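Long-range contacts in alpha-Amylase (Thermotoga maritima, PDB 2B5D), which belongs to glycoside hydrolase family 57 and is named as an alpha-amylase, an enzyme class of carbohydrate metabolism: residues 32-41 with 350-361; 206-214 with 395-403. One frame throughout, in Å; residues are numbered along the deposited sequence.

In the fold
Both contacts join a segment that follows a sheet strand to one that comes much later in the chain. Along the sequence their segments alternate: 32-41, then 206-214, then 350-361, then 395-403. Their centres lie about 29 Å apart, and their nearest atoms about 7 Å apart, without touching. The mixed, largely parallel sheet links them. Contact 1 packs helix 27-47, which follows strand 3-11, against the chain that leaves the neighbouring strand 343-349. Contact 2 sits at the end of strand 203-206, farther along the same sheet. The centre of contact 1, which is buried, lies about 11 Å from the chain centre; that of contact 2 lies about 21 Å from it, beside a second subunit.

Contact 1: residues 32-41 with 350-361; sequences EAITETYIPL and AELFGHWWFEGV
Thr37 meets the backbone of Phe353 and Gly354 where helix 32-41 and the weakly bonded helical turn 352-356 come closest. Their axes approach to 7.2 Å and run roughly antiparallel but clearly inclined, at 144°. Thr37 OG1 donates to Phe353 O over 3.2 Å, from above the carbonyl plane and not on a lone pair. The torsion that sets OG1 beside its own backbone N leaves CG2 turned to Ala350 O, 3.3 Å away. One small side chain thus meets two carbonyls.

Gly354, with no side chain, lies close against the helix. Its CA makes a CH...O contact with Glu36 O at 3.4 Å. At the far end the contact is apolar and buried. Pro40 CB touches Val361 CG2 at 3.9 Å, and Leu41 CD2 lies 4.2 Å from Val361 CG1.

The more open side holds Glu32, Glu36, Glu351 and His355, all partly exposed. Glu36 bends at its second torsion (chi2 -97°) and lays CG at the edge of the His355 ring, 3.3 Å from ND1. Its carboxylate is turned 66° from the ring. No partner in the model satisfies ND1, which this contact buries. Glu36 OE2 lies 3.0 Å from Gly354 O, but the two are not hydrogen-bonded. Glu32 reaches His355 with CB, while its OE1 forms a salt bridge with Arg28.

The contact joins helix 27-47 to the connection between strand 343-349 and helix 360-373. Phe261 meets the His355 ring edge-to-face. Leu9 of strand 3-11 touches Leu41 and Phe353, and Ala11 touches Tyr38 and Ala350. Helices 68-91 and 97-119 pack on Ile39.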
loop_
_atom_site.group_PDB
_atom_site.type_symbol
_atom_site.label_atom_id
_atom_site.label_comp_id
_atom_site.label_asym_id
_atom_site.label_seq_id
_atom_site.Cartn_x
_atom_site.Cartn_y
_atom_site.Cartn_z
ATOM N N GLU A 32 -5.200 26.660 -8.058
ATOM C CA GLU A 32 -3.875 27.252 -7.907
ATOM C C GLU A 32 -3.317 27.761 -9.247
ATOM O O GLU A 32 -2.804 28.880 -9.315
ATOM C CB GLU A 32 -2.907 26.241 -7.285
ATOM C CG GLU A 32 -3.201 25.837 -5.826
ATOM C CD GLU A 32 -2.512 24.513 -5.406
ATOM O OE1 GLU A 32 -2.461 24.226 -4.183
ATOM O OE2 GLU A 32 -2.018 23.766 -6.291
ATOM N N ALA A 33 -3.432 26.952 -10.317
ATOM C CA ALA A 33 -3.029 27.410 -11.672
ATOM C C ALA A 33 -3.745 28.683 -12.109
ATOM O O ALA A 33 -3.113 29.588 -12.626
ATOM C CB ALA A 33 -3.190 26.330 -12.682
ATOM N N ILE A 34 -5.045 28.783 -11.848
ATOM C CA ILE A 34 -5.813 29.998 -12.202
ATOM C C ILE A 34 -5.319 31.193 -11.396
ATOM O O ILE A 34 -5.129 32.293 -11.923
ATOM C CB ILE A 34 -7.354 29.818 -11.984
ATOM C CG1 ILE A 34 -7.894 28.652 -12.802
ATOM C CG2 ILE A 34 -8.098 31.049 -12.394
ATOM C CD1 ILE A 34 -9.403 28.438 -12.672
ATOM N N THR A 35 -5.091 30.957 -10.105
ATOM C CA THR A 35 -4.739 32.022 -9.166
ATOM C C THR A 35 -3.309 32.468 -9.367
ATOM O O THR A 35 -3.042 33.663 -9.467
ATOM C CB THR A 35 -4.995 31.581 -7.690
ATOM O OG1 THR A 35 -6.390 31.321 -7.517
ATOM C CG2 THR A 35 -4.568 32.656 -6.691
ATOM N N GLU A 36 -2.400 31.498 -9.449
ATOM C CA GLU A 36 -0.961 31.762 -9.512
ATOM C C GLU A 36 -0.455 32.133 -10.903
ATOM O O GLU A 36 0.491 32.922 -11.034
ATOM C CB GLU A 36 -0.185 30.534 -9.031
ATOM C CG GLU A 36 -0.610 29.973 -7.668
ATOM C CD GLU A 36 0.246 30.452 -6.496
ATOM O OE1 GLU A 36 0.146 29.802 -5.416
ATOM O OE2 GLU A 36 1.014 31.452 -6.639
ATOM N N THR A 37 -1.057 31.557 -11.946
ATOM C CA THR A 37 -0.540 31.739 -13.310
ATOM C C THR A 37 -1.490 32.400 -14.290
ATOM O O THR A 37 -1.157 33.425 -14.820
ATOM C CB THR A 37 0.013 30.407 -13.886
ATOM O OG1 THR A 37 0.951 29.849 -12.967
ATOM C CG2 THR A 37 0.719 30.639 -15.222
ATOM N N TYR A 38 -2.671 31.834 -14.537
ATOM C CA TYR A 38 -3.502 32.339 -15.643
ATOM C C TYR A 38 -4.047 33.773 -15.480
ATOM O O TYR A 38 -4.004 34.578 -16.429
ATOM C CB TYR A 38 -4.626 31.368 -16.008
ATOM C CG TYR A 38 -4.186 29.938 -16.103
ATOM C CD1 TYR A 38 -2.984 29.591 -16.702
ATOM C CD2 TYR A 38 -4.974 28.929 -15.591
ATOM C CE1 TYR A 38 -2.576 28.270 -16.779
ATOM C CE2 TYR A 38 -4.582 27.604 -15.672
ATOM C CZ TYR A 38 -3.372 27.283 -16.257
ATOM O OH TYR A 38 -2.983 25.944 -16.314
ATOM N N ILE A 39 -4.548 34.111 -14.294
ATOM C CA ILE A 39 -5.043 35.489 -14.072
ATOM C C ILE A 39 -3.906 36.532 -13.961
ATOM O O ILE A 39 -4.017 37.612 -14.525
ATOM C CB ILE A 39 -6.083 35.560 -12.891
ATOM C CG1 ILE A 39 -7.430 34.971 -13.331
ATOM C CG2 ILE A 39 -6.253 37.001 -12.350
ATOM C CD1 ILE A 39 -8.410 34.634 -12.158
ATOM N N PRO A 40 -2.821 36.227 -13.218
ATOM C CA PRO A 40 -1.659 37.130 -13.227
ATOM C C PRO A 40 -1.050 37.376 -14.628
ATOM O O PRO A 40 -0.500 38.437 -14.854
ATOM C CB PRO A 40 -0.643 36.409 -12.337
ATOM C CG PRO A 40 -1.456 35.576 -11.433
ATOM C CD PRO A 40 -2.622 35.110 -12.285
ATOM N N LEU A 41 -1.129 36.409 -15.545
ATOM C CA LEU A 41 -0.804 36.682 -16.961
ATOM C C LEU A 41 -1.745 37.708 -17.562
ATOM O O LEU A 41 -1.317 38.667 -18.188
ATOM C CB LEU A 41 -0.826 35.407 -17.812
ATOM C CG LEU A 41 0.296 34.381 -17.642
ATOM C CD1 LEU A 41 0.036 33.183 -18.551
ATOM C CD2 LEU A 41 1.683 34.984 -17.920
ATOM N N ALA A 350 3.951 26.700 -18.512
ATOM C CA ALA A 350 3.357 27.947 -17.983
ATOM C C ALA A 350 3.413 28.126 -16.455
ATOM O O ALA A 350 3.600 29.253 -15.963
ATOM C CB ALA A 350 1.929 28.108 -18.457
ATOM N N GLU A 351 3.230 27.020 -15.725
ATOM C CA GLU A 351 3.116 27.030 -14.261
ATOM C C GLU A 351 4.441 27.314 -13.585
ATOM O O GLU A 351 4.465 27.674 -12.390
ATOM C CB GLU A 351 2.563 25.705 -13.718
ATOM C CG GLU A 351 3.102 24.427 -14.407
ATOM C CD GLU A 351 2.085 23.881 -15.438
ATOM O OE1 GLU A 351 1.645 22.699 -15.295
ATOM O OE2 GLU A 351 1.705 24.653 -16.368
ATOM N N LEU A 352 5.535 27.130 -14.339
ATOM C CA LEU A 352 6.832 27.585 -13.911
ATOM C C LEU A 352 6.766 29.092 -13.607
ATOM O O LEU A 352 7.517 29.565 -12.771
ATOM C CB LEU A 352 7.935 27.266 -14.937
ATOM C CG LEU A 352 8.388 25.829 -15.336
ATOM C CD1 LEU A 352 9.623 25.842 -16.274
ATOM C CD2 LEU A 352 8.626 24.848 -14.169
ATOM N N PHE A 353 5.860 29.840 -14.243
ATOM C CA PHE A 353 5.806 31.293 -14.017
ATOM C C PHE A 353 4.619 31.663 -13.155
ATOM O O PHE A 353 3.469 31.699 -13.614
ATOM C CB PHE A 353 5.844 32.108 -15.344
ATOM C CG PHE A 353 7.110 31.899 -16.145
ATOM C CD1 PHE A 353 7.162 30.931 -17.161
ATOM C CD2 PHE A 353 8.271 32.616 -15.849
ATOM C CE1 PHE A 353 8.348 30.695 -17.885
ATOM C CE2 PHE A 353 9.465 32.394 -16.569
ATOM C CZ PHE A 353 9.498 31.427 -17.590
ATOM N N GLY A 354 4.895 31.948 -11.888
ATOM C CA GLY A 354 3.835 32.342 -10.964
ATOM C C GLY A 354 3.457 31.231 -9.997
ATOM O O GLY A 354 3.022 31.513 -8.879
ATOM N N HIS A 355 3.624 29.977 -10.403
ATOM C CA HIS A 355 3.250 28.887 -9.531
ATOM C C HIS A 355 4.435 28.211 -8.853
ATOM O O HIS A 355 4.558 28.300 -7.636
ATOM C CB HIS A 355 2.276 27.903 -10.191
ATOM C CG HIS A 355 1.791 26.829 -9.261
ATOM N ND1 HIS A 355 1.055 27.105 -8.123
ATOM C CD2 HIS A 355 1.979 25.487 -9.278
ATOM C CE1 HIS A 355 0.802 25.972 -7.489
ATOM N NE2 HIS A 355 1.356 24.980 -8.166
ATOM N N TRP A 356 5.305 27.541 -9.602
ATOM C CA TRP A 356 6.565 27.059 -9.022
ATOM C C TRP A 356 7.438 28.217 -8.539
ATOM O O TRP A 356 8.017 28.160 -7.453
ATOM C CB TRP A 356 7.331 26.195 -10.028
ATOM C CG TRP A 356 6.654 24.902 -10.180
ATOM C CD1 TRP A 356 5.848 24.495 -11.218
ATOM C CD2 TRP A 356 6.636 23.844 -9.206
ATOM N NE1 TRP A 356 5.352 23.227 -10.957
ATOM C CE2 TRP A 356 5.820 22.804 -9.733
ATOM C CE3 TRP A 356 7.241 23.670 -7.938
ATOM C CZ2 TRP A 356 5.599 21.602 -9.037
ATOM C CZ3 TRP A 356 7.026 22.482 -7.253
ATOM C CH2 TRP A 356 6.211 21.459 -7.805
ATOM N N TRP A 357 7.483 29.267 -9.352
ATOM C CA TRP A 357 8.225 30.467 -9.099
ATOM C C TRP A 357 7.234 31.605 -8.980
ATOM O O TRP A 357 6.681 32.063 -9.974
ATOM C CB TRP A 357 9.144 30.715 -10.286
ATOM C CG TRP A 357 10.124 31.831 -10.155
ATOM C CD1 TRP A 357 10.656 32.346 -9.004
ATOM C CD2 TRP A 357 10.751 32.525 -11.229
ATOM N NE1 TRP A 357 11.555 33.337 -9.293
ATOM C CE2 TRP A 357 11.637 33.470 -10.655
ATOM C CE3 TRP A 357 10.648 32.449 -12.627
ATOM C CZ2 TRP A 357 12.416 34.329 -11.433
ATOM C CZ3 TRP A 357 11.419 33.302 -13.390
ATOM C CH2 TRP A 357 12.288 34.223 -12.797
ATOM N N PHE A 358 7.036 32.077 -7.761
ATOM C CA PHE A 358 5.986 33.057 -7.447
ATOM C C PHE A 358 6.150 34.357 -8.239
ATOM O O PHE A 358 5.174 34.968 -8.657
ATOM C CB PHE A 358 6.008 33.318 -5.921
ATOM C CG PHE A 358 5.106 34.429 -5.457
ATOM C CD1 PHE A 358 3.730 34.348 -5.606
ATOM C CD2 PHE A 358 5.642 35.545 -4.828
ATOM C CE1 PHE A 358 2.901 35.366 -5.146
ATOM C CE2 PHE A 358 4.830 36.571 -4.367
ATOM C CZ PHE A 358 3.461 36.483 -4.513
ATOM N N GLU A 359 7.403 34.748 -8.444
ATOM C CA GLU A 359 7.773 36.022 -9.043
ATOM C C GLU A 359 7.915 35.920 -10.557
ATOM O O GLU A 359 8.268 36.897 -11.209
ATOM C CB GLU A 359 9.103 36.505 -8.433
ATOM C CG GLU A 359 9.073 36.705 -6.898
ATOM C CD GLU A 359 9.354 35.438 -6.082
ATOM O OE1 GLU A 359 9.271 34.328 -6.639
ATOM O OE2 GLU A 359 9.675 35.547 -4.876
ATOM N N GLY A 360 7.663 34.731 -11.107
ATOM C CA GLY A 360 7.799 34.462 -12.536
ATOM C C GLY A 360 7.081 35.413 -13.483
ATOM O O GLY A 360 7.619 35.776 -14.517
ATOM N N VAL A 361 5.854 35.810 -13.180
ATOM C CA VAL A 361 5.184 36.666 -14.160
ATOM C C VAL A 361 5.765 38.094 -14.121
ATOM O O VAL A 361 5.848 38.752 -15.159
ATOM C CB VAL A 361 3.609 36.603 -14.124
ATOM C CG1 VAL A 361 3.112 35.145 -13.948
ATOM C CG2 VAL A 361 3.064 37.482 -13.046
HETATM O O HOH W 1 -0.726 25.033 -16.757
#

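Contact 2: residues 206-214 with 395-403; sequences VDSHAFWFA and ATPADSSWG
The carbonyl of Ala210, inside the short helix 209-212, is taken by a residue of a loop. Ala398 N donates to Ala210 O over 2.9 Å, nearly straight at 166° and on a lone pair in the carbonyl plane. Pro397 CA adds a CH...O contact to the same oxygen at 3.4 Å. The methyl of Ala398 rests on the backbone of Phe213, 3.6 Å from its C atom. Lys326 of the second subunit makes a cation-pi contact with Phe213.

Ser400 OG sits 3.2 Å from Ala210 CB and gives a weak hydrogen bond to Ala398 O. CB of Ser400 and Asp399 O lie at the edge of the His209 ring, whose buried ND1 has no partner in the model. Phe213 CB lies over one face of that ring, toward its rim.

Asp207 caps the helix: OD2 accepts from His209 N at 3.1 Å, met from above the carboxylate plane. With CG anti to the backbone N (chi1 -171°), the carboxylate lies by Ser401 and Trp402. Its OD1 comes within 3.7 Å of Trp402 CD1 and forms a salt bridge with Arg237, which also makes a cation-pi contact with the Trp402 ring.

The loop runs beside the segment leaving strand 203-206. Its backbone bonds to Tyr188, Glu185 and Met227 of strand 226-227, and strand 233-236 packs on Val206 and Phe211.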
loop_
_atom_site.group_PDB
_atom_site.type_symbol
_atom_site.label_atom_id
_atom_site.label_comp_id
_atom_site.label_asym_id
_atom_site.label_seq_id
_atom_site.Cartn_x
_atom_site.Cartn_y
_atom_site.Cartn_z
ATOM N N VAL A 206 9.070 21.661 -32.391
ATOM C CA VAL A 206 9.766 20.419 -32.126
ATOM C C VAL A 206 10.969 20.718 -31.161
ATOM O O VAL A 206 11.350 21.875 -30.945
ATOM C CB VAL A 206 10.276 19.769 -33.448
ATOM C CG1 VAL A 206 9.085 19.408 -34.442
ATOM C CG2 VAL A 206 11.235 20.671 -34.128
ATOM N N ASP A 207 11.489 19.648 -30.588
ATOM C CA ASP A 207 12.751 19.565 -29.928
ATOM C C ASP A 207 13.877 19.786 -30.946
ATOM O O ASP A 207 13.747 19.440 -32.151
ATOM C CB ASP A 207 12.941 18.152 -29.371
ATOM C CG ASP A 207 14.172 18.036 -28.458
ATOM O OD1 ASP A 207 14.210 18.756 -27.442
ATOM O OD2 ASP A 207 15.089 17.201 -28.724
ATOM N N SER A 208 15.003 20.289 -30.412
ATOM C CA SER A 208 16.230 20.553 -31.112
ATOM C C SER A 208 16.735 19.359 -31.860
ATOM O O SER A 208 17.296 19.504 -32.940
ATOM C CB SER A 208 17.322 20.952 -30.064
ATOM O OG SER A 208 16.905 22.140 -29.455
ATOM N N HIS A 209 16.552 18.181 -31.284
ATOM C CA HIS A 209 17.001 16.947 -31.935
ATOM C C HIS A 209 16.271 16.680 -33.324
ATOM O O HIS A 209 16.764 15.912 -34.202
ATOM C CB HIS A 209 16.725 15.804 -30.971
ATOM C CG HIS A 209 17.238 14.489 -31.439
ATOM N ND1 HIS A 209 16.417 13.525 -32.008
ATOM C CD2 HIS A 209 18.481 13.952 -31.395
ATOM C CE1 HIS A 209 17.145 12.461 -32.311
ATOM N NE2 HIS A 209 18.398 12.692 -31.947
ATOM N N ALA A 210 15.092 17.272 -33.479
ATOM C CA ALA A 210 14.347 17.152 -34.734
ATOM C C ALA A 210 15.108 17.776 -35.902
ATOM O O ALA A 210 14.950 17.329 -37.053
ATOM C CB ALA A 210 12.925 17.794 -34.606
ATOM N N PHE A 211 15.906 18.821 -35.626
ATOM C CA PHE A 211 16.746 19.457 -36.659
ATOM C C PHE A 211 18.118 18.813 -36.685
ATOM O O PHE A 211 18.679 18.593 -37.779
ATOM C CB PHE A 211 16.938 20.939 -36.423
ATOM C CG PHE A 211 15.707 21.816 -36.692
ATOM C CD1 PHE A 211 15.869 23.188 -36.929
ATOM C CD2 PHE A 211 14.418 21.283 -36.743
ATOM C CE1 PHE A 211 14.763 24.029 -37.162
ATOM C CE2 PHE A 211 13.306 22.097 -36.951
ATOM C CZ PHE A 211 13.473 23.477 -37.173
ATOM N N TRP A 212 18.684 18.528 -35.508
ATOM C CA TRP A 212 20.061 18.014 -35.445
ATOM C C TRP A 212 20.160 16.679 -36.072
ATOM O O TRP A 212 21.209 16.273 -36.574
ATOM C CB TRP A 212 20.591 17.910 -33.994
ATOM C CG TRP A 212 20.724 19.249 -33.322
ATOM C CD1 TRP A 212 20.944 20.460 -33.932
ATOM C CD2 TRP A 212 20.699 19.510 -31.918
ATOM N NE1 TRP A 212 20.990 21.465 -32.991
ATOM C CE2 TRP A 212 20.856 20.903 -31.746
ATOM C CE3 TRP A 212 20.551 18.703 -30.788
ATOM C CZ2 TRP A 212 20.900 21.505 -30.482
ATOM C CZ3 TRP A 212 20.582 19.314 -29.512
ATOM C CH2 TRP A 212 20.743 20.696 -29.384
ATOM N N PHE A 213 19.081 15.928 -35.974
ATOM C CA PHE A 213 19.163 14.554 -36.392
ATOM C C PHE A 213 18.454 14.279 -37.750
ATOM O O PHE A 213 18.399 13.139 -38.193
ATOM C CB PHE A 213 18.675 13.656 -35.265
ATOM C CG PHE A 213 19.500 12.441 -35.108
ATOM C CD1 PHE A 213 20.795 12.540 -34.634
ATOM C CD2 PHE A 213 19.015 11.208 -35.513
ATOM C CE1 PHE A 213 21.604 11.413 -34.543
ATOM C CE2 PHE A 213 19.800 10.043 -35.394
ATOM C CZ PHE A 213 21.106 10.150 -34.917
ATOM N N ALA A 214 17.946 15.340 -38.385
ATOM C CA ALA A 214 17.448 15.330 -39.759
ATOM C C ALA A 214 18.514 14.819 -40.776
ATOM O O ALA A 214 19.731 14.845 -40.498
ATOM C CB ALA A 214 16.961 16.711 -40.113
ATOM N N ALA A 395 12.737 21.234 -45.081
ATOM C CA ALA A 395 13.456 20.120 -44.471
ATOM C C ALA A 395 12.464 19.176 -43.881
ATOM O O ALA A 395 11.359 19.547 -43.617
ATOM C CB ALA A 395 14.465 20.651 -43.374
ATOM N N THR A 396 12.853 17.930 -43.707
ATOM C CA THR A 396 11.981 17.055 -42.931
ATOM C C THR A 396 12.548 16.721 -41.529
ATOM O O THR A 396 13.588 16.092 -41.434
ATOM C CB THR A 396 11.463 15.796 -43.724
ATOM O OG1 THR A 396 12.343 14.701 -43.541
ATOM C CG2 THR A 396 11.388 16.068 -45.178
ATOM N N PRO A 397 11.846 17.143 -40.466
ATOM C CA PRO A 397 12.255 16.883 -39.068
ATOM C C PRO A 397 12.380 15.401 -38.723
ATOM O O PRO A 397 11.642 14.562 -39.261
ATOM C CB PRO A 397 11.135 17.514 -38.254
ATOM C CG PRO A 397 10.485 18.474 -39.154
ATOM C CD PRO A 397 10.610 17.938 -40.529
ATOM N N ALA A 398 13.312 15.077 -37.829
ATOM C CA ALA A 398 13.548 13.708 -37.439
ATOM C C ALA A 398 12.567 13.369 -36.305
ATOM O O ALA A 398 12.051 14.263 -35.661
ATOM C CB ALA A 398 14.983 13.536 -37.018
ATOM N N ASP A 399 12.242 12.093 -36.115
ATOM C CA ASP A 399 11.448 11.652 -34.957
ATOM C C ASP A 399 12.084 12.188 -33.702
ATOM O O ASP A 399 13.302 12.056 -33.517
ATOM C CB ASP A 399 11.515 10.127 -34.846
ATOM C CG ASP A 399 10.553 9.421 -35.781
ATOM O OD1 ASP A 399 10.054 10.055 -36.737
ATOM O OD2 ASP A 399 10.278 8.212 -35.529
ATOM N N SER A 400 11.267 12.742 -32.811
ATOM C CA SER A 400 11.834 13.354 -31.666
ATOM C C SER A 400 10.788 13.756 -30.635
ATOM O O SER A 400 9.577 13.731 -30.926
ATOM C CB SER A 400 12.605 14.584 -32.155
ATOM O OG SER A 400 11.687 15.558 -32.626
ATOM N N SER A 401 11.267 14.065 -29.415
ATOM C CA SER A 401 10.492 14.804 -28.420
ATOM C C SER A 401 11.358 15.586 -27.402
ATOM O O SER A 401 12.529 15.331 -27.271
ATOM C CB SER A 401 9.504 13.909 -27.674
ATOM O OG SER A 401 10.138 12.985 -26.851
ATOM N N TRP A 402 10.741 16.529 -26.708
ATOM C CA TRP A 402 11.379 17.241 -25.632
ATOM C C TRP A 402 11.250 16.345 -24.389
ATOM O O TRP A 402 10.352 16.529 -23.580
ATOM C CB TRP A 402 10.685 18.594 -25.453
ATOM C CG TRP A 402 11.460 19.561 -24.614
ATOM C CD1 TRP A 402 12.774 19.422 -24.153
ATOM C CD2 TRP A 402 11.005 20.823 -24.130
ATOM N NE1 TRP A 402 13.140 20.536 -23.420
ATOM C CE2 TRP A 402 12.075 21.404 -23.380
ATOM C CE3 TRP A 402 9.803 21.522 -24.245
ATOM C CZ2 TRP A 402 11.960 22.661 -22.754
ATOM C CZ3 TRP A 402 9.690 22.759 -23.613
ATOM C CH2 TRP A 402 10.772 23.320 -22.883
ATOM N N GLY A 403 12.138 15.352 -24.266
ATOM C CA GLY A 403 11.742 14.109 -23.621
ATOM C C GLY A 403 12.308 13.718 -22.262
ATOM O O GLY A 403 13.537 13.786 -22.028
#